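PDB 5K7F: transcriptional regulator, TetR family from Myxococcus xanthus, which probably binds DNA as a helix-turn-helix repressor and takes part in regulating an alternative route to isovaleryl coenzyme A. Local coordinates for residues A[73-76]-A[77-81]; A[171-174]-A[175-179]; A[162-165]-A[166-169]. One frame throughout, in Å; residues are numbered along the deposited sequence.

Contact 1 of 3, residues A[73-76]-A[77-81]; sequences DLFE and EQVLS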
ATOM      1  N   ASP A  73      -3.141  18.845  -1.070  1.00  8.38           N
ATOM      2  CA  ASP A  73      -4.116  19.828  -0.598  1.00 10.80           C
ATOM      3  C   ASP A  73      -5.237  19.150   0.164  1.00 10.99           C
ATOM      4  O   ASP A  73      -5.760  19.700   1.147  1.00 12.90           O
ATOM      5  CB  ASP A  73      -4.710  20.607  -1.769  1.00 11.05           C
ATOM      6  CG  ASP A  73      -3.793  21.656  -2.314  1.00 16.14           C
ATOM      7  OD1 ASP A  73      -2.795  21.974  -1.670  1.00 15.31           O
ATOM      8  OD2 ASP A  73      -4.133  22.213  -3.388  1.00 18.33           O
ATOM      9  N   LEU A  74      -5.640  17.958  -0.282  1.00 10.75           N
ATOM     10  CA  LEU A  74      -6.703  17.251   0.410  1.00 11.35           C
ATOM     11  C   LEU A  74      -6.253  16.769   1.783  1.00 13.12           C
ATOM     12  O   LEU A  74      -7.052  16.777   2.725  1.00 11.81           O
ATOM     13  CB  LEU A  74      -7.207  16.075  -0.422  1.00  9.90           C
ATOM     14  CG  LEU A  74      -7.968  16.458  -1.667  1.00 12.07           C
ATOM     15  CD1 LEU A  74      -8.429  15.237  -2.460  1.00  9.49           C
ATOM     16  CD2 LEU A  74      -9.200  17.372  -1.256  1.00 10.33           C
ATOM     17  N   PHE A  75      -5.005  16.279   1.908  1.00  9.68           N
ATOM     18  CA  PHE A  75      -4.472  15.957   3.243  1.00 10.04           C
ATOM     19  C   PHE A  75      -4.560  17.164   4.193  1.00 16.27           C
ATOM     20  O   PHE A  75      -4.914  17.017   5.368  1.00 11.36           O
ATOM     21  CB  PHE A  75      -3.022  15.409   3.135  1.00  7.78           C
ATOM     22  CG  PHE A  75      -2.955  13.894   2.930  1.00  8.25           C
ATOM     23  CD1 PHE A  75      -2.932  13.031   4.030  1.00 12.01           C
ATOM     24  CD2 PHE A  75      -2.923  13.326   1.652  1.00 10.83           C
ATOM     25  CE1 PHE A  75      -2.868  11.682   3.872  1.00  9.26           C
ATOM     26  CE2 PHE A  75      -2.885  11.930   1.480  1.00 10.31           C
ATOM     27  CZ  PHE A  75      -2.868  11.114   2.600  1.00  6.76           C
ATOM     28  N   GLU A  76      -4.251  18.368   3.715  1.00 13.06           N
ATOM     29  CA  GLU A  76      -4.459  19.562   4.536  1.00 15.65           C
ATOM     30  C   GLU A  76      -5.938  19.794   4.857  1.00 18.78           C
ATOM     31  O   GLU A  76      -6.319  20.010   6.011  1.00 14.35           O
ATOM     32  CB  GLU A  76      -3.899  20.796   3.818  1.00 20.72           C
ATOM     33  CG  GLU A  76      -4.227  22.106   4.528  1.00 26.18           C
ATOM     34  CD  GLU A  76      -3.541  22.244   5.883  1.00 31.44           C
ATOM     35  OE1 GLU A  76      -2.516  21.540   6.129  1.00 26.52           O
ATOM     36  OE2 GLU A  76      -4.021  23.089   6.681  1.00 27.42           O
ATOM     37  N   GLU A  77      -6.782  19.783   3.833  1.00 15.56           N
ATOM     38  CA  GLU A  77      -8.161  20.214   3.987  1.00 12.37           C
ATOM     39  C   GLU A  77      -9.007  19.191   4.732  1.00 12.88           C
ATOM     40  O   GLU A  77      -9.928  19.559   5.482  1.00 15.23           O
ATOM     41  CB  GLU A  77      -8.730  20.481   2.607  1.00 11.70           C
ATOM     42  CG  GLU A  77      -7.980  21.603   1.926  1.00 18.28           C
ATOM     43  CD  GLU A  77      -8.495  21.893   0.534  1.00 23.39           C
ATOM     44  OE1 GLU A  77      -9.478  21.239   0.105  1.00 25.28           O
ATOM     45  OE2 GLU A  77      -7.912  22.790  -0.117  1.00 22.62           O
ATOM     46  N   GLN A  78      -8.744  17.913   4.506  1.00 12.70           N
ATOM     47  CA  GLN A  78      -9.566  16.858   5.065  1.00 10.04           C
ATOM     48  C   GLN A  78      -8.950  16.191   6.275  1.00  8.71           C
ATOM     49  O   GLN A  78      -9.633  15.395   6.923  1.00  9.01           O
ATOM     50  CB  GLN A  78      -9.851  15.786   4.015  1.00  7.54           C
ATOM     51  CG  GLN A  78     -10.611  16.240   2.810  1.00 10.29           C
ATOM     52  CD  GLN A  78     -12.020  16.708   3.199  1.00 13.30           C
ATOM     53  OE1 GLN A  78     -12.737  15.994   3.926  1.00 17.04           O
ATOM     54  NE2 GLN A  78     -12.418  17.880   2.728  1.00 12.88           N
ATOM     55  N   VAL A  79      -7.679  16.439   6.575  1.00 13.57           N
ATOM     56  CA  VAL A  79      -7.047  15.742   7.689  1.00  7.99           C
ATOM     57  C   VAL A  79      -6.376  16.745   8.629  1.00  8.26           C
ATOM     58  O   VAL A  79      -6.870  16.991   9.726  1.00  9.04           O
ATOM     59  CB  VAL A  79      -6.050  14.673   7.190  1.00  6.50           C
ATOM     60  CG1 VAL A  79      -5.410  13.983   8.371  1.00 12.23           C
ATOM     61  CG2 VAL A  79      -6.716  13.649   6.281  1.00  7.58           C
ATOM     62  N   LEU A  80      -5.270  17.356   8.197  1.00  9.00           N
ATOM     63  CA  LEU A  80      -4.471  18.184   9.110  1.00  9.47           C
ATOM     64  C   LEU A  80      -5.251  19.353   9.710  1.00 13.61           C
ATOM     65  O   LEU A  80      -5.146  19.647  10.911  1.00 15.56           O
ATOM     66  CB  LEU A  80      -3.254  18.726   8.385  1.00 14.78           C
ATOM     67  CG  LEU A  80      -2.227  17.698   8.093  1.00 11.29           C
ATOM     68  CD1 LEU A  80      -1.153  18.367   7.266  1.00 19.68           C
ATOM     69  CD2 LEU A  80      -1.600  17.166   9.375  1.00 19.70           C
ATOM     70  N   SER A  81      -5.991  20.076   8.891  1.00  9.67           N
ATOM     71  CA  SER A  81      -6.684  21.249   9.411  1.00 18.42           C
ATOM     72  C   SER A  81      -7.727  20.848  10.434  1.00 12.76           C
ATOM     73  O   SER A  81      -8.129  21.678  11.249  1.00 20.50           O
ATOM     74  CB  SER A  81      -7.304  22.034   8.269  1.00  9.77           C
ATOM     75  OG  SER A  81      -8.313  21.292   7.596  1.00 16.67           O
TER
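Glu76 meets Ser81 twice at one atom: its backbone O accepts Ser81 N at 2.9 Å, in the carbonyl plane, and Ser81 OG at 2.9 Å from a slightly tilted direction. The bond from Ser81 N spans five residues, and so does the one from Leu80 N to Phe75 O (2.9 Å, 165° at the hydrogen). Helix 60-83 therefore widens here into a pi-type turn, and the bond from Val79 N to Phe75 O is weak.

The Glu76 side chain sets out with CG anti to the backbone N (chi1 173°), then bends at chi2 and crosses the Leu80 side chain at about a right angle, OE1 3.6 Å from Leu80 CD1. Glu77 runs the other way: its extended chain reaches back along the helix, with CG 3.0 Å from Asp73 O and OE1 4.1 Å from Leu74 CD2. Leu74 itself turns into the body of the domain, onto Leu103 and Val112.

Asp73 OD2 and Glu77 OE2 are 5.0 Å apart, yet Asp73 is salt-bridged to Arg133 and Glu77 to Arg19. The two arginines would offset the repulsion between the acids, so the polar flank probably ties helix 60-83 to its neighbours by charge while the apolar flank packs.

Contact 2 of 3, residues A[171-174]-A[175-179]; sequences LWIY and KWFKP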
ATOM      1  N   LEU A 171      -3.355   3.693   3.953  1.00  9.26           N
ATOM      2  CA  LEU A 171      -3.353   3.894   2.515  1.00 10.00           C
ATOM      3  C   LEU A 171      -3.693   2.608   1.770  1.00 14.01           C
ATOM      4  O   LEU A 171      -4.241   2.668   0.660  1.00 18.63           O
ATOM      5  CB  LEU A 171      -1.992   4.450   2.073  1.00 11.04           C
ATOM      6  CG  LEU A 171      -1.643   5.809   2.688  1.00 19.74           C
ATOM      7  CD1 LEU A 171      -0.263   6.240   2.213  1.00 17.33           C
ATOM      8  CD2 LEU A 171      -2.678   6.851   2.330  1.00 11.70           C
ATOM      9  N   TRP A 172      -3.368   1.436   2.337  1.00 11.88           N
ATOM     10  CA  TRP A 172      -3.642   0.165   1.668  0.58 12.58           C
ATOM     11  C   TRP A 172      -5.130  -0.191   1.660  1.00  9.34           C
ATOM     12  O   TRP A 172      -5.510  -1.121   0.934  1.00  9.96           O
ATOM     13  CB  TRP A 172      -2.802  -0.972   2.296  0.58 12.59           C
ATOM     14  CG  TRP A 172      -2.409  -2.036   1.252  0.58 12.69           C
ATOM     15  CD1 TRP A 172      -1.518  -1.880   0.225  0.58 14.77           C
ATOM     16  CD2 TRP A 172      -2.931  -3.365   1.123  0.58  9.36           C
ATOM     17  NE1 TRP A 172      -1.455  -3.022  -0.524  0.58 19.75           N
ATOM     18  CE2 TRP A 172      -2.305  -3.952   0.008  0.58 18.94           C
ATOM     19  CE3 TRP A 172      -3.858  -4.121   1.846  0.58 15.40           C
ATOM     20  CZ2 TRP A 172      -2.573  -5.259  -0.399  0.58 17.55           C
ATOM     21  CZ3 TRP A 172      -4.129  -5.431   1.423  0.58 10.25           C
ATOM     22  CH2 TRP A 172      -3.498  -5.967   0.316  0.58 19.17           C
ATOM     23  N   ILE A 173      -5.981   0.547   2.401  1.00  9.55           N
ATOM     24  CA  ILE A 173      -7.436   0.296   2.426  1.00  5.86           C
ATOM     25  C   ILE A 173      -8.044   0.314   1.020  1.00  9.37           C
ATOM     26  O   ILE A 173      -8.997  -0.419   0.743  1.00 10.51           O
ATOM     27  CB  ILE A 173      -8.128   1.291   3.352  1.00  7.85           C
ATOM     28  CG1 ILE A 173      -7.662   1.108   4.807  1.00 10.74           C
ATOM     29  CG2 ILE A 173      -9.632   1.134   3.256  1.00  8.65           C
ATOM     30  CD1 ILE A 173      -8.305   2.180   5.807  1.00 11.57           C
ATOM     31  N   TYR A 174      -7.523   1.138   0.115  1.00  9.75           N
ATOM     32  CA  TYR A 174      -8.106   1.170  -1.223  1.00  9.59           C
ATOM     33  C   TYR A 174      -8.036  -0.167  -1.944  1.00 13.80           C
ATOM     34  O   TYR A 174      -8.888  -0.436  -2.799  1.00 14.18           O
ATOM     35  CB  TYR A 174      -7.443   2.270  -2.044  1.00 10.91           C
ATOM     36  CG  TYR A 174      -6.215   1.893  -2.816  1.00 13.84           C
ATOM     37  CD1 TYR A 174      -6.310   1.429  -4.131  1.00 12.96           C
ATOM     38  CD2 TYR A 174      -4.957   2.075  -2.271  1.00 17.52           C
ATOM     39  CE1 TYR A 174      -5.195   1.129  -4.852  1.00 20.54           C
ATOM     40  CE2 TYR A 174      -3.826   1.767  -2.990  1.00 20.15           C
ATOM     41  CZ  TYR A 174      -3.954   1.299  -4.285  1.00 25.19           C
ATOM     42  OH  TYR A 174      -2.842   0.988  -5.030  1.00 27.75           O
ATOM     43  N   LYS A 175      -7.080  -1.035  -1.590  1.00 11.55           N
ATOM     44  CA  LYS A 175      -6.935  -2.352  -2.224  1.00 13.28           C
ATOM     45  C   LYS A 175      -8.084  -3.298  -1.893  1.00 18.45           C
ATOM     46  O   LYS A 175      -8.322  -4.239  -2.654  1.00 23.70           O
ATOM     47  CB  LYS A 175      -5.619  -3.034  -1.794  1.00 15.17           C
ATOM     48  CG  LYS A 175      -4.346  -2.465  -2.420  1.00 22.05           C
ATOM     49  CD  LYS A 175      -4.359  -2.615  -3.927  1.00 25.43           C
ATOM     50  CE  LYS A 175      -2.959  -2.574  -4.535  1.00 34.23           C
ATOM     51  NZ  LYS A 175      -2.053  -1.664  -3.786  1.00 34.30           N
ATOM     52  N   TRP A 176      -8.799  -3.085  -0.791  1.00 14.40           N
ATOM     53  CA  TRP A 176      -9.785  -4.056  -0.345  1.00 13.57           C
ATOM     54  C   TRP A 176     -11.115  -3.471   0.059  1.00 13.29           C
ATOM     55  O   TRP A 176     -12.074  -4.226   0.236  1.00 16.90           O
ATOM     56  CB  TRP A 176      -9.240  -4.870   0.829  1.00 17.38           C
ATOM     57  CG  TRP A 176      -8.841  -4.110   2.052  1.00 13.24           C
ATOM     58  CD1 TRP A 176      -7.626  -3.504   2.304  1.00 11.61           C
ATOM     59  CD2 TRP A 176      -9.611  -3.949   3.226  1.00 12.93           C
ATOM     60  NE1 TRP A 176      -7.621  -2.966   3.557  1.00 10.24           N
ATOM     61  CE2 TRP A 176      -8.842  -3.201   4.136  1.00 15.30           C
ATOM     62  CE3 TRP A 176     -10.884  -4.352   3.603  1.00 15.83           C
ATOM     63  CZ2 TRP A 176      -9.320  -2.848   5.391  1.00  9.73           C
ATOM     64  CZ3 TRP A 176     -11.351  -4.004   4.822  1.00 17.14           C
ATOM     65  CH2 TRP A 176     -10.551  -3.295   5.737  1.00 16.35           C
ATOM     66  N   PHE A 177     -11.221  -2.179   0.212  1.00 11.65           N
ATOM     67  CA  PHE A 177     -12.490  -1.610   0.625  1.00  9.46           C
ATOM     68  C   PHE A 177     -13.434  -1.499  -0.558  1.00 12.00           C
ATOM     69  O   PHE A 177     -13.016  -1.155  -1.667  1.00 12.17           O
ATOM     70  CB  PHE A 177     -12.273  -0.245   1.256  1.00 10.83           C
ATOM     71  CG  PHE A 177     -13.524   0.461   1.592  1.00 10.51           C
ATOM     72  CD1 PHE A 177     -14.190   0.193   2.778  1.00 13.70           C
ATOM     73  CD2 PHE A 177     -14.044   1.418   0.750  1.00 15.07           C
ATOM     74  CE1 PHE A 177     -15.340   0.869   3.089  1.00 16.15           C
ATOM     75  CE2 PHE A 177     -15.184   2.083   1.069  1.00 14.99           C
ATOM     76  CZ  PHE A 177     -15.835   1.805   2.240  1.00 17.01           C
ATOM     77  N   LYS A 178     -14.732  -1.721  -0.281  1.00 18.35           N
ATOM     78  CA  LYS A 178     -15.876  -1.426  -1.151  1.00 14.29           C
ATOM     79  C   LYS A 178     -17.019  -0.953  -0.255  1.00 19.47           C
ATOM     80  O   LYS A 178     -17.121  -1.396   0.894  1.00 14.56           O
ATOM     81  CB  LYS A 178     -16.338  -2.654  -1.962  1.00 17.22           C
ATOM     82  CG  LYS A 178     -15.245  -3.390  -2.731  1.00 29.78           C
ATOM     83  CD  LYS A 178     -15.077  -2.826  -4.130  1.00 35.74           C
ATOM     84  CE  LYS A 178     -13.939  -3.530  -4.872  1.00 48.48           C
ATOM     85  NZ  LYS A 178     -14.071  -5.027  -4.849  1.00 40.48           N
ATOM     86  N   PRO A 179     -17.884  -0.062  -0.748  1.00  9.99           N
ATOM     87  CA  PRO A 179     -18.907   0.556   0.114  1.00 22.16           C
ATOM     88  C   PRO A 179     -20.093  -0.342   0.393  1.00 13.30           C
ATOM     89  O   PRO A 179     -20.965   0.039   1.189  1.00 23.85           O
ATOM     90  CB  PRO A 179     -19.327   1.799  -0.678  1.00 14.43           C
ATOM     91  CG  PRO A 179     -19.070   1.450  -2.123  1.00 11.89           C
ATOM     92  CD  PRO A 179     -17.810   0.542  -2.091  1.00 11.80           C
TER
HETATM   93  O   HOH W   1     -11.234   0.787  -2.697  1.00 20.23           O
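Lys175 lays its aliphatic chain against two aromatic rings, Trp172 and Tyr174. Trp172 was modelled in two conformers; in the one described here, Lys175 CG sits over a face of the indole, 3.6 Å from the centroid of the five-membered ring, and the two side chains cross at about a right angle. With Tyr174 the lysine runs side by side, both pointing the same way, CG again above a ring face. Tyr174 CG lies between the backbone N and the carbonyl carbon (chi1 89°), which turns the ring alongside the lysine, and the bends of the lysine at chi2 and chi4 let NZ donate to Tyr174 OH at 3.0 Å. A leucine in place of Tyr174 would probably take away one of the two rings flanking the lysine chain and leave NZ without its hydroxyl partner, with the salt bridge to Glu118 of the second subunit still there.

The segment follows helix 159-171 in the C-terminal domain, the part that usually forms the dimer in TetR-family regulators, and here it touches the second subunit. Ile173 O gathers two amides, Phe177 N nearly in line with the C=O bond at 2.9 Å and Trp176 N from well above the carbonyl plane at 3.1 Å. Trp176 lays a ring face over that same oxygen and brings CD1 to 3.8 Å from Trp172 CE3, the indoles inclined at 39°. Ile173 CG2 meets Phe177 CB at 3.6 Å. Farther on, a water donates to both Tyr174 O (2.6 Å) and Phe177 O (2.8 Å), bridging the chain.

Contact 3 of 3, residues A[162-165]-A[166-169]; sequences GAFS and FLGM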
ATOM      1  N   GLY A 162       6.185   3.981  13.930  1.00 10.52           N
ATOM      2  CA  GLY A 162       4.795   4.365  14.202  1.00  8.69           C
ATOM      3  C   GLY A 162       4.169   5.025  12.993  1.00  9.91           C
ATOM      4  O   GLY A 162       3.129   4.592  12.511  1.00  9.28           O
ATOM      5  N   ALA A 163       4.866   6.015  12.426  1.00  8.72           N
ATOM      6  CA  ALA A 163       4.338   6.790  11.306  1.00  8.88           C
ATOM      7  C   ALA A 163       4.027   5.919  10.095  1.00  7.19           C
ATOM      8  O   ALA A 163       2.932   6.019   9.506  1.00  9.22           O
ATOM      9  CB  ALA A 163       5.340   7.889  10.940  1.00  8.81           C
ATOM     10  N   PHE A 164       4.988   5.095   9.654  1.00  7.34           N
ATOM     11  CA  PHE A 164       4.746   4.321   8.454  1.00 10.32           C
ATOM     12  C   PHE A 164       3.889   3.078   8.711  1.00  6.98           C
ATOM     13  O   PHE A 164       3.336   2.523   7.759  1.00  8.94           O
ATOM     14  CB  PHE A 164       6.084   3.951   7.790  1.00 17.13           C
ATOM     15  CG  PHE A 164       6.720   5.107   7.040  1.00 13.50           C
ATOM     16  CD1 PHE A 164       6.181   5.581   5.869  1.00 13.38           C
ATOM     17  CD2 PHE A 164       7.847   5.725   7.536  1.00 13.75           C
ATOM     18  CE1 PHE A 164       6.756   6.635   5.215  1.00 15.90           C
ATOM     19  CE2 PHE A 164       8.429   6.773   6.869  1.00 13.13           C
ATOM     20  CZ  PHE A 164       7.889   7.224   5.718  1.00 14.59           C
ATOM     21  N   SER A 165       3.748   2.625   9.947  1.00  7.69           N
ATOM     22  CA  SER A 165       2.757   1.579  10.229  1.00  9.84           C
ATOM     23  C   SER A 165       1.360   2.139  10.017  1.00  8.32           C
ATOM     24  O   SER A 165       0.508   1.548   9.309  1.00  8.69           O
ATOM     25  CB  SER A 165       2.923   1.062  11.659  1.00 13.16           C
ATOM     26  OG  SER A 165       4.171   0.370  11.798  1.00 12.49           O
ATOM     27  N   PHE A 166       1.132   3.295  10.619  1.00 10.19           N
ATOM     28  CA  PHE A 166      -0.074   4.096  10.423  1.00  7.09           C
ATOM     29  C   PHE A 166      -0.353   4.309   8.936  1.00  9.18           C
ATOM     30  O   PHE A 166      -1.477   4.082   8.447  1.00 10.01           O
ATOM     31  CB  PHE A 166       0.160   5.405  11.168  1.00  6.94           C
ATOM     32  CG  PHE A 166      -0.943   6.455  11.049  1.00  4.99           C
ATOM     33  CD1 PHE A 166      -1.327   7.017   9.833  1.00  6.78           C
ATOM     34  CD2 PHE A 166      -1.471   6.955  12.200  1.00 11.84           C
ATOM     35  CE1 PHE A 166      -2.319   8.053   9.801  1.00  9.58           C
ATOM     36  CE2 PHE A 166      -2.428   7.969  12.170  1.00  7.82           C
ATOM     37  CZ  PHE A 166      -2.824   8.503  10.941  1.00  7.64           C
ATOM     38  N   LEU A 167       0.642   4.818   8.204  1.00  6.27           N
ATOM     39  CA  LEU A 167       0.437   5.104   6.793  1.00  7.95           C
ATOM     40  C   LEU A 167       0.122   3.845   5.989  1.00  9.70           C
ATOM     41  O   LEU A 167      -0.790   3.852   5.153  1.00 10.81           O
ATOM     42  CB  LEU A 167       1.662   5.815   6.220  1.00  7.51           C
ATOM     43  CG  LEU A 167       1.731   7.312   6.461  1.00 19.08           C
ATOM     44  CD1 LEU A 167       3.091   7.836   5.959  1.00 20.39           C
ATOM     45  CD2 LEU A 167       0.557   8.050   5.793  1.00 16.66           C
ATOM     46  N   GLY A 168       0.883   2.754   6.183  1.00  8.85           N
ATOM     47  CA  GLY A 168       0.580   1.531   5.452  1.00  8.22           C
ATOM     48  C   GLY A 168      -0.818   1.012   5.756  1.00  6.74           C
ATOM     49  O   GLY A 168      -1.548   0.593   4.855  1.00  8.35           O
ATOM     50  N   MET A 169      -1.161   0.917   7.034  1.00  8.12           N
ATOM     51  CA  MET A 169      -2.520   0.483   7.384  1.00  6.86           C
ATOM     52  C   MET A 169      -3.570   1.265   6.625  1.00  8.63           C
ATOM     53  O   MET A 169      -4.518   0.677   6.070  1.00 12.58           O
ATOM     54  CB  MET A 169      -2.781   0.638   8.886  1.00 10.11           C
ATOM     55  CG  MET A 169      -2.214  -0.410   9.741  1.00 20.54           C
ATOM     56  SD  MET A 169      -2.381   0.017  11.499  1.00 19.49           S
ATOM     57  CE  MET A 169      -4.116   0.135  11.661  1.00 11.87           C
TER
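Leu167 CD1 touches the Phe164 ring, 3.8 Å from Phe164 CD1, the two side chains crossing at a slant one turn apart. That is the looser side of the contact: Phe164 is partly exposed, while the other seven residues are buried. Leu167 also packs on Tyr137 and Val138 of helix 125-150. The Phe164 ring itself stacks on Trp176 of the second subunit, so this partly exposed side chain is packed by the dimer partner.

The tight part is the backbone and the groups pressed on it. Phe166 N bonds to Gly162 O at 3.0 Å and Met169 N to Ser165 O at 2.9 Å, both close to straight at the hydrogen (172° and 171°), and between them come Leu167 N to Ala163 O and Gly168 N to Phe164 O. All are regular alpha-helical bonds. The C-terminal domain of TetR-family proteins commonly builds the dimer interface, and here helix 159-171 takes part in it: Ser165 and Met169 both pack on Met169 of the second subunit.

Phe166 belongs to the face turned into its own subunit. Its CG stands anti to its own N (chi1 177°), which swings the ring off segment 162-165 toward Met97 and Leu141, while its CB stays 3.3 Å from Ala163 O. Toward the second subunit, Met169 lays CG 3.4 Å from Ser165 O before bending at chi3. Ser165 keeps its buried hydroxyl within its own helix, OG hydrogen-bonded to Val161 O one turn back.

Contacts 1 and 3 both lie along unbroken helices, but contact 3 is almost wholly buried and apolar, whereas contact 1 sets a buried flank against a row of acids on its outer side. Contact 2 continues straight on from contact 3 in sequence, beyond helix 159-171, and its chemistry turns to aromatic rings, a lysine and a bridging water. Contacts 2 and 3 both reach the second subunit, which contact 1 does not touch. Contacts 1 and 2, with centres about 20 Å apart, meet where Phe75 CZ comes within 4.3 Å of Leu171 CD2, and all three pack against helix 89-105.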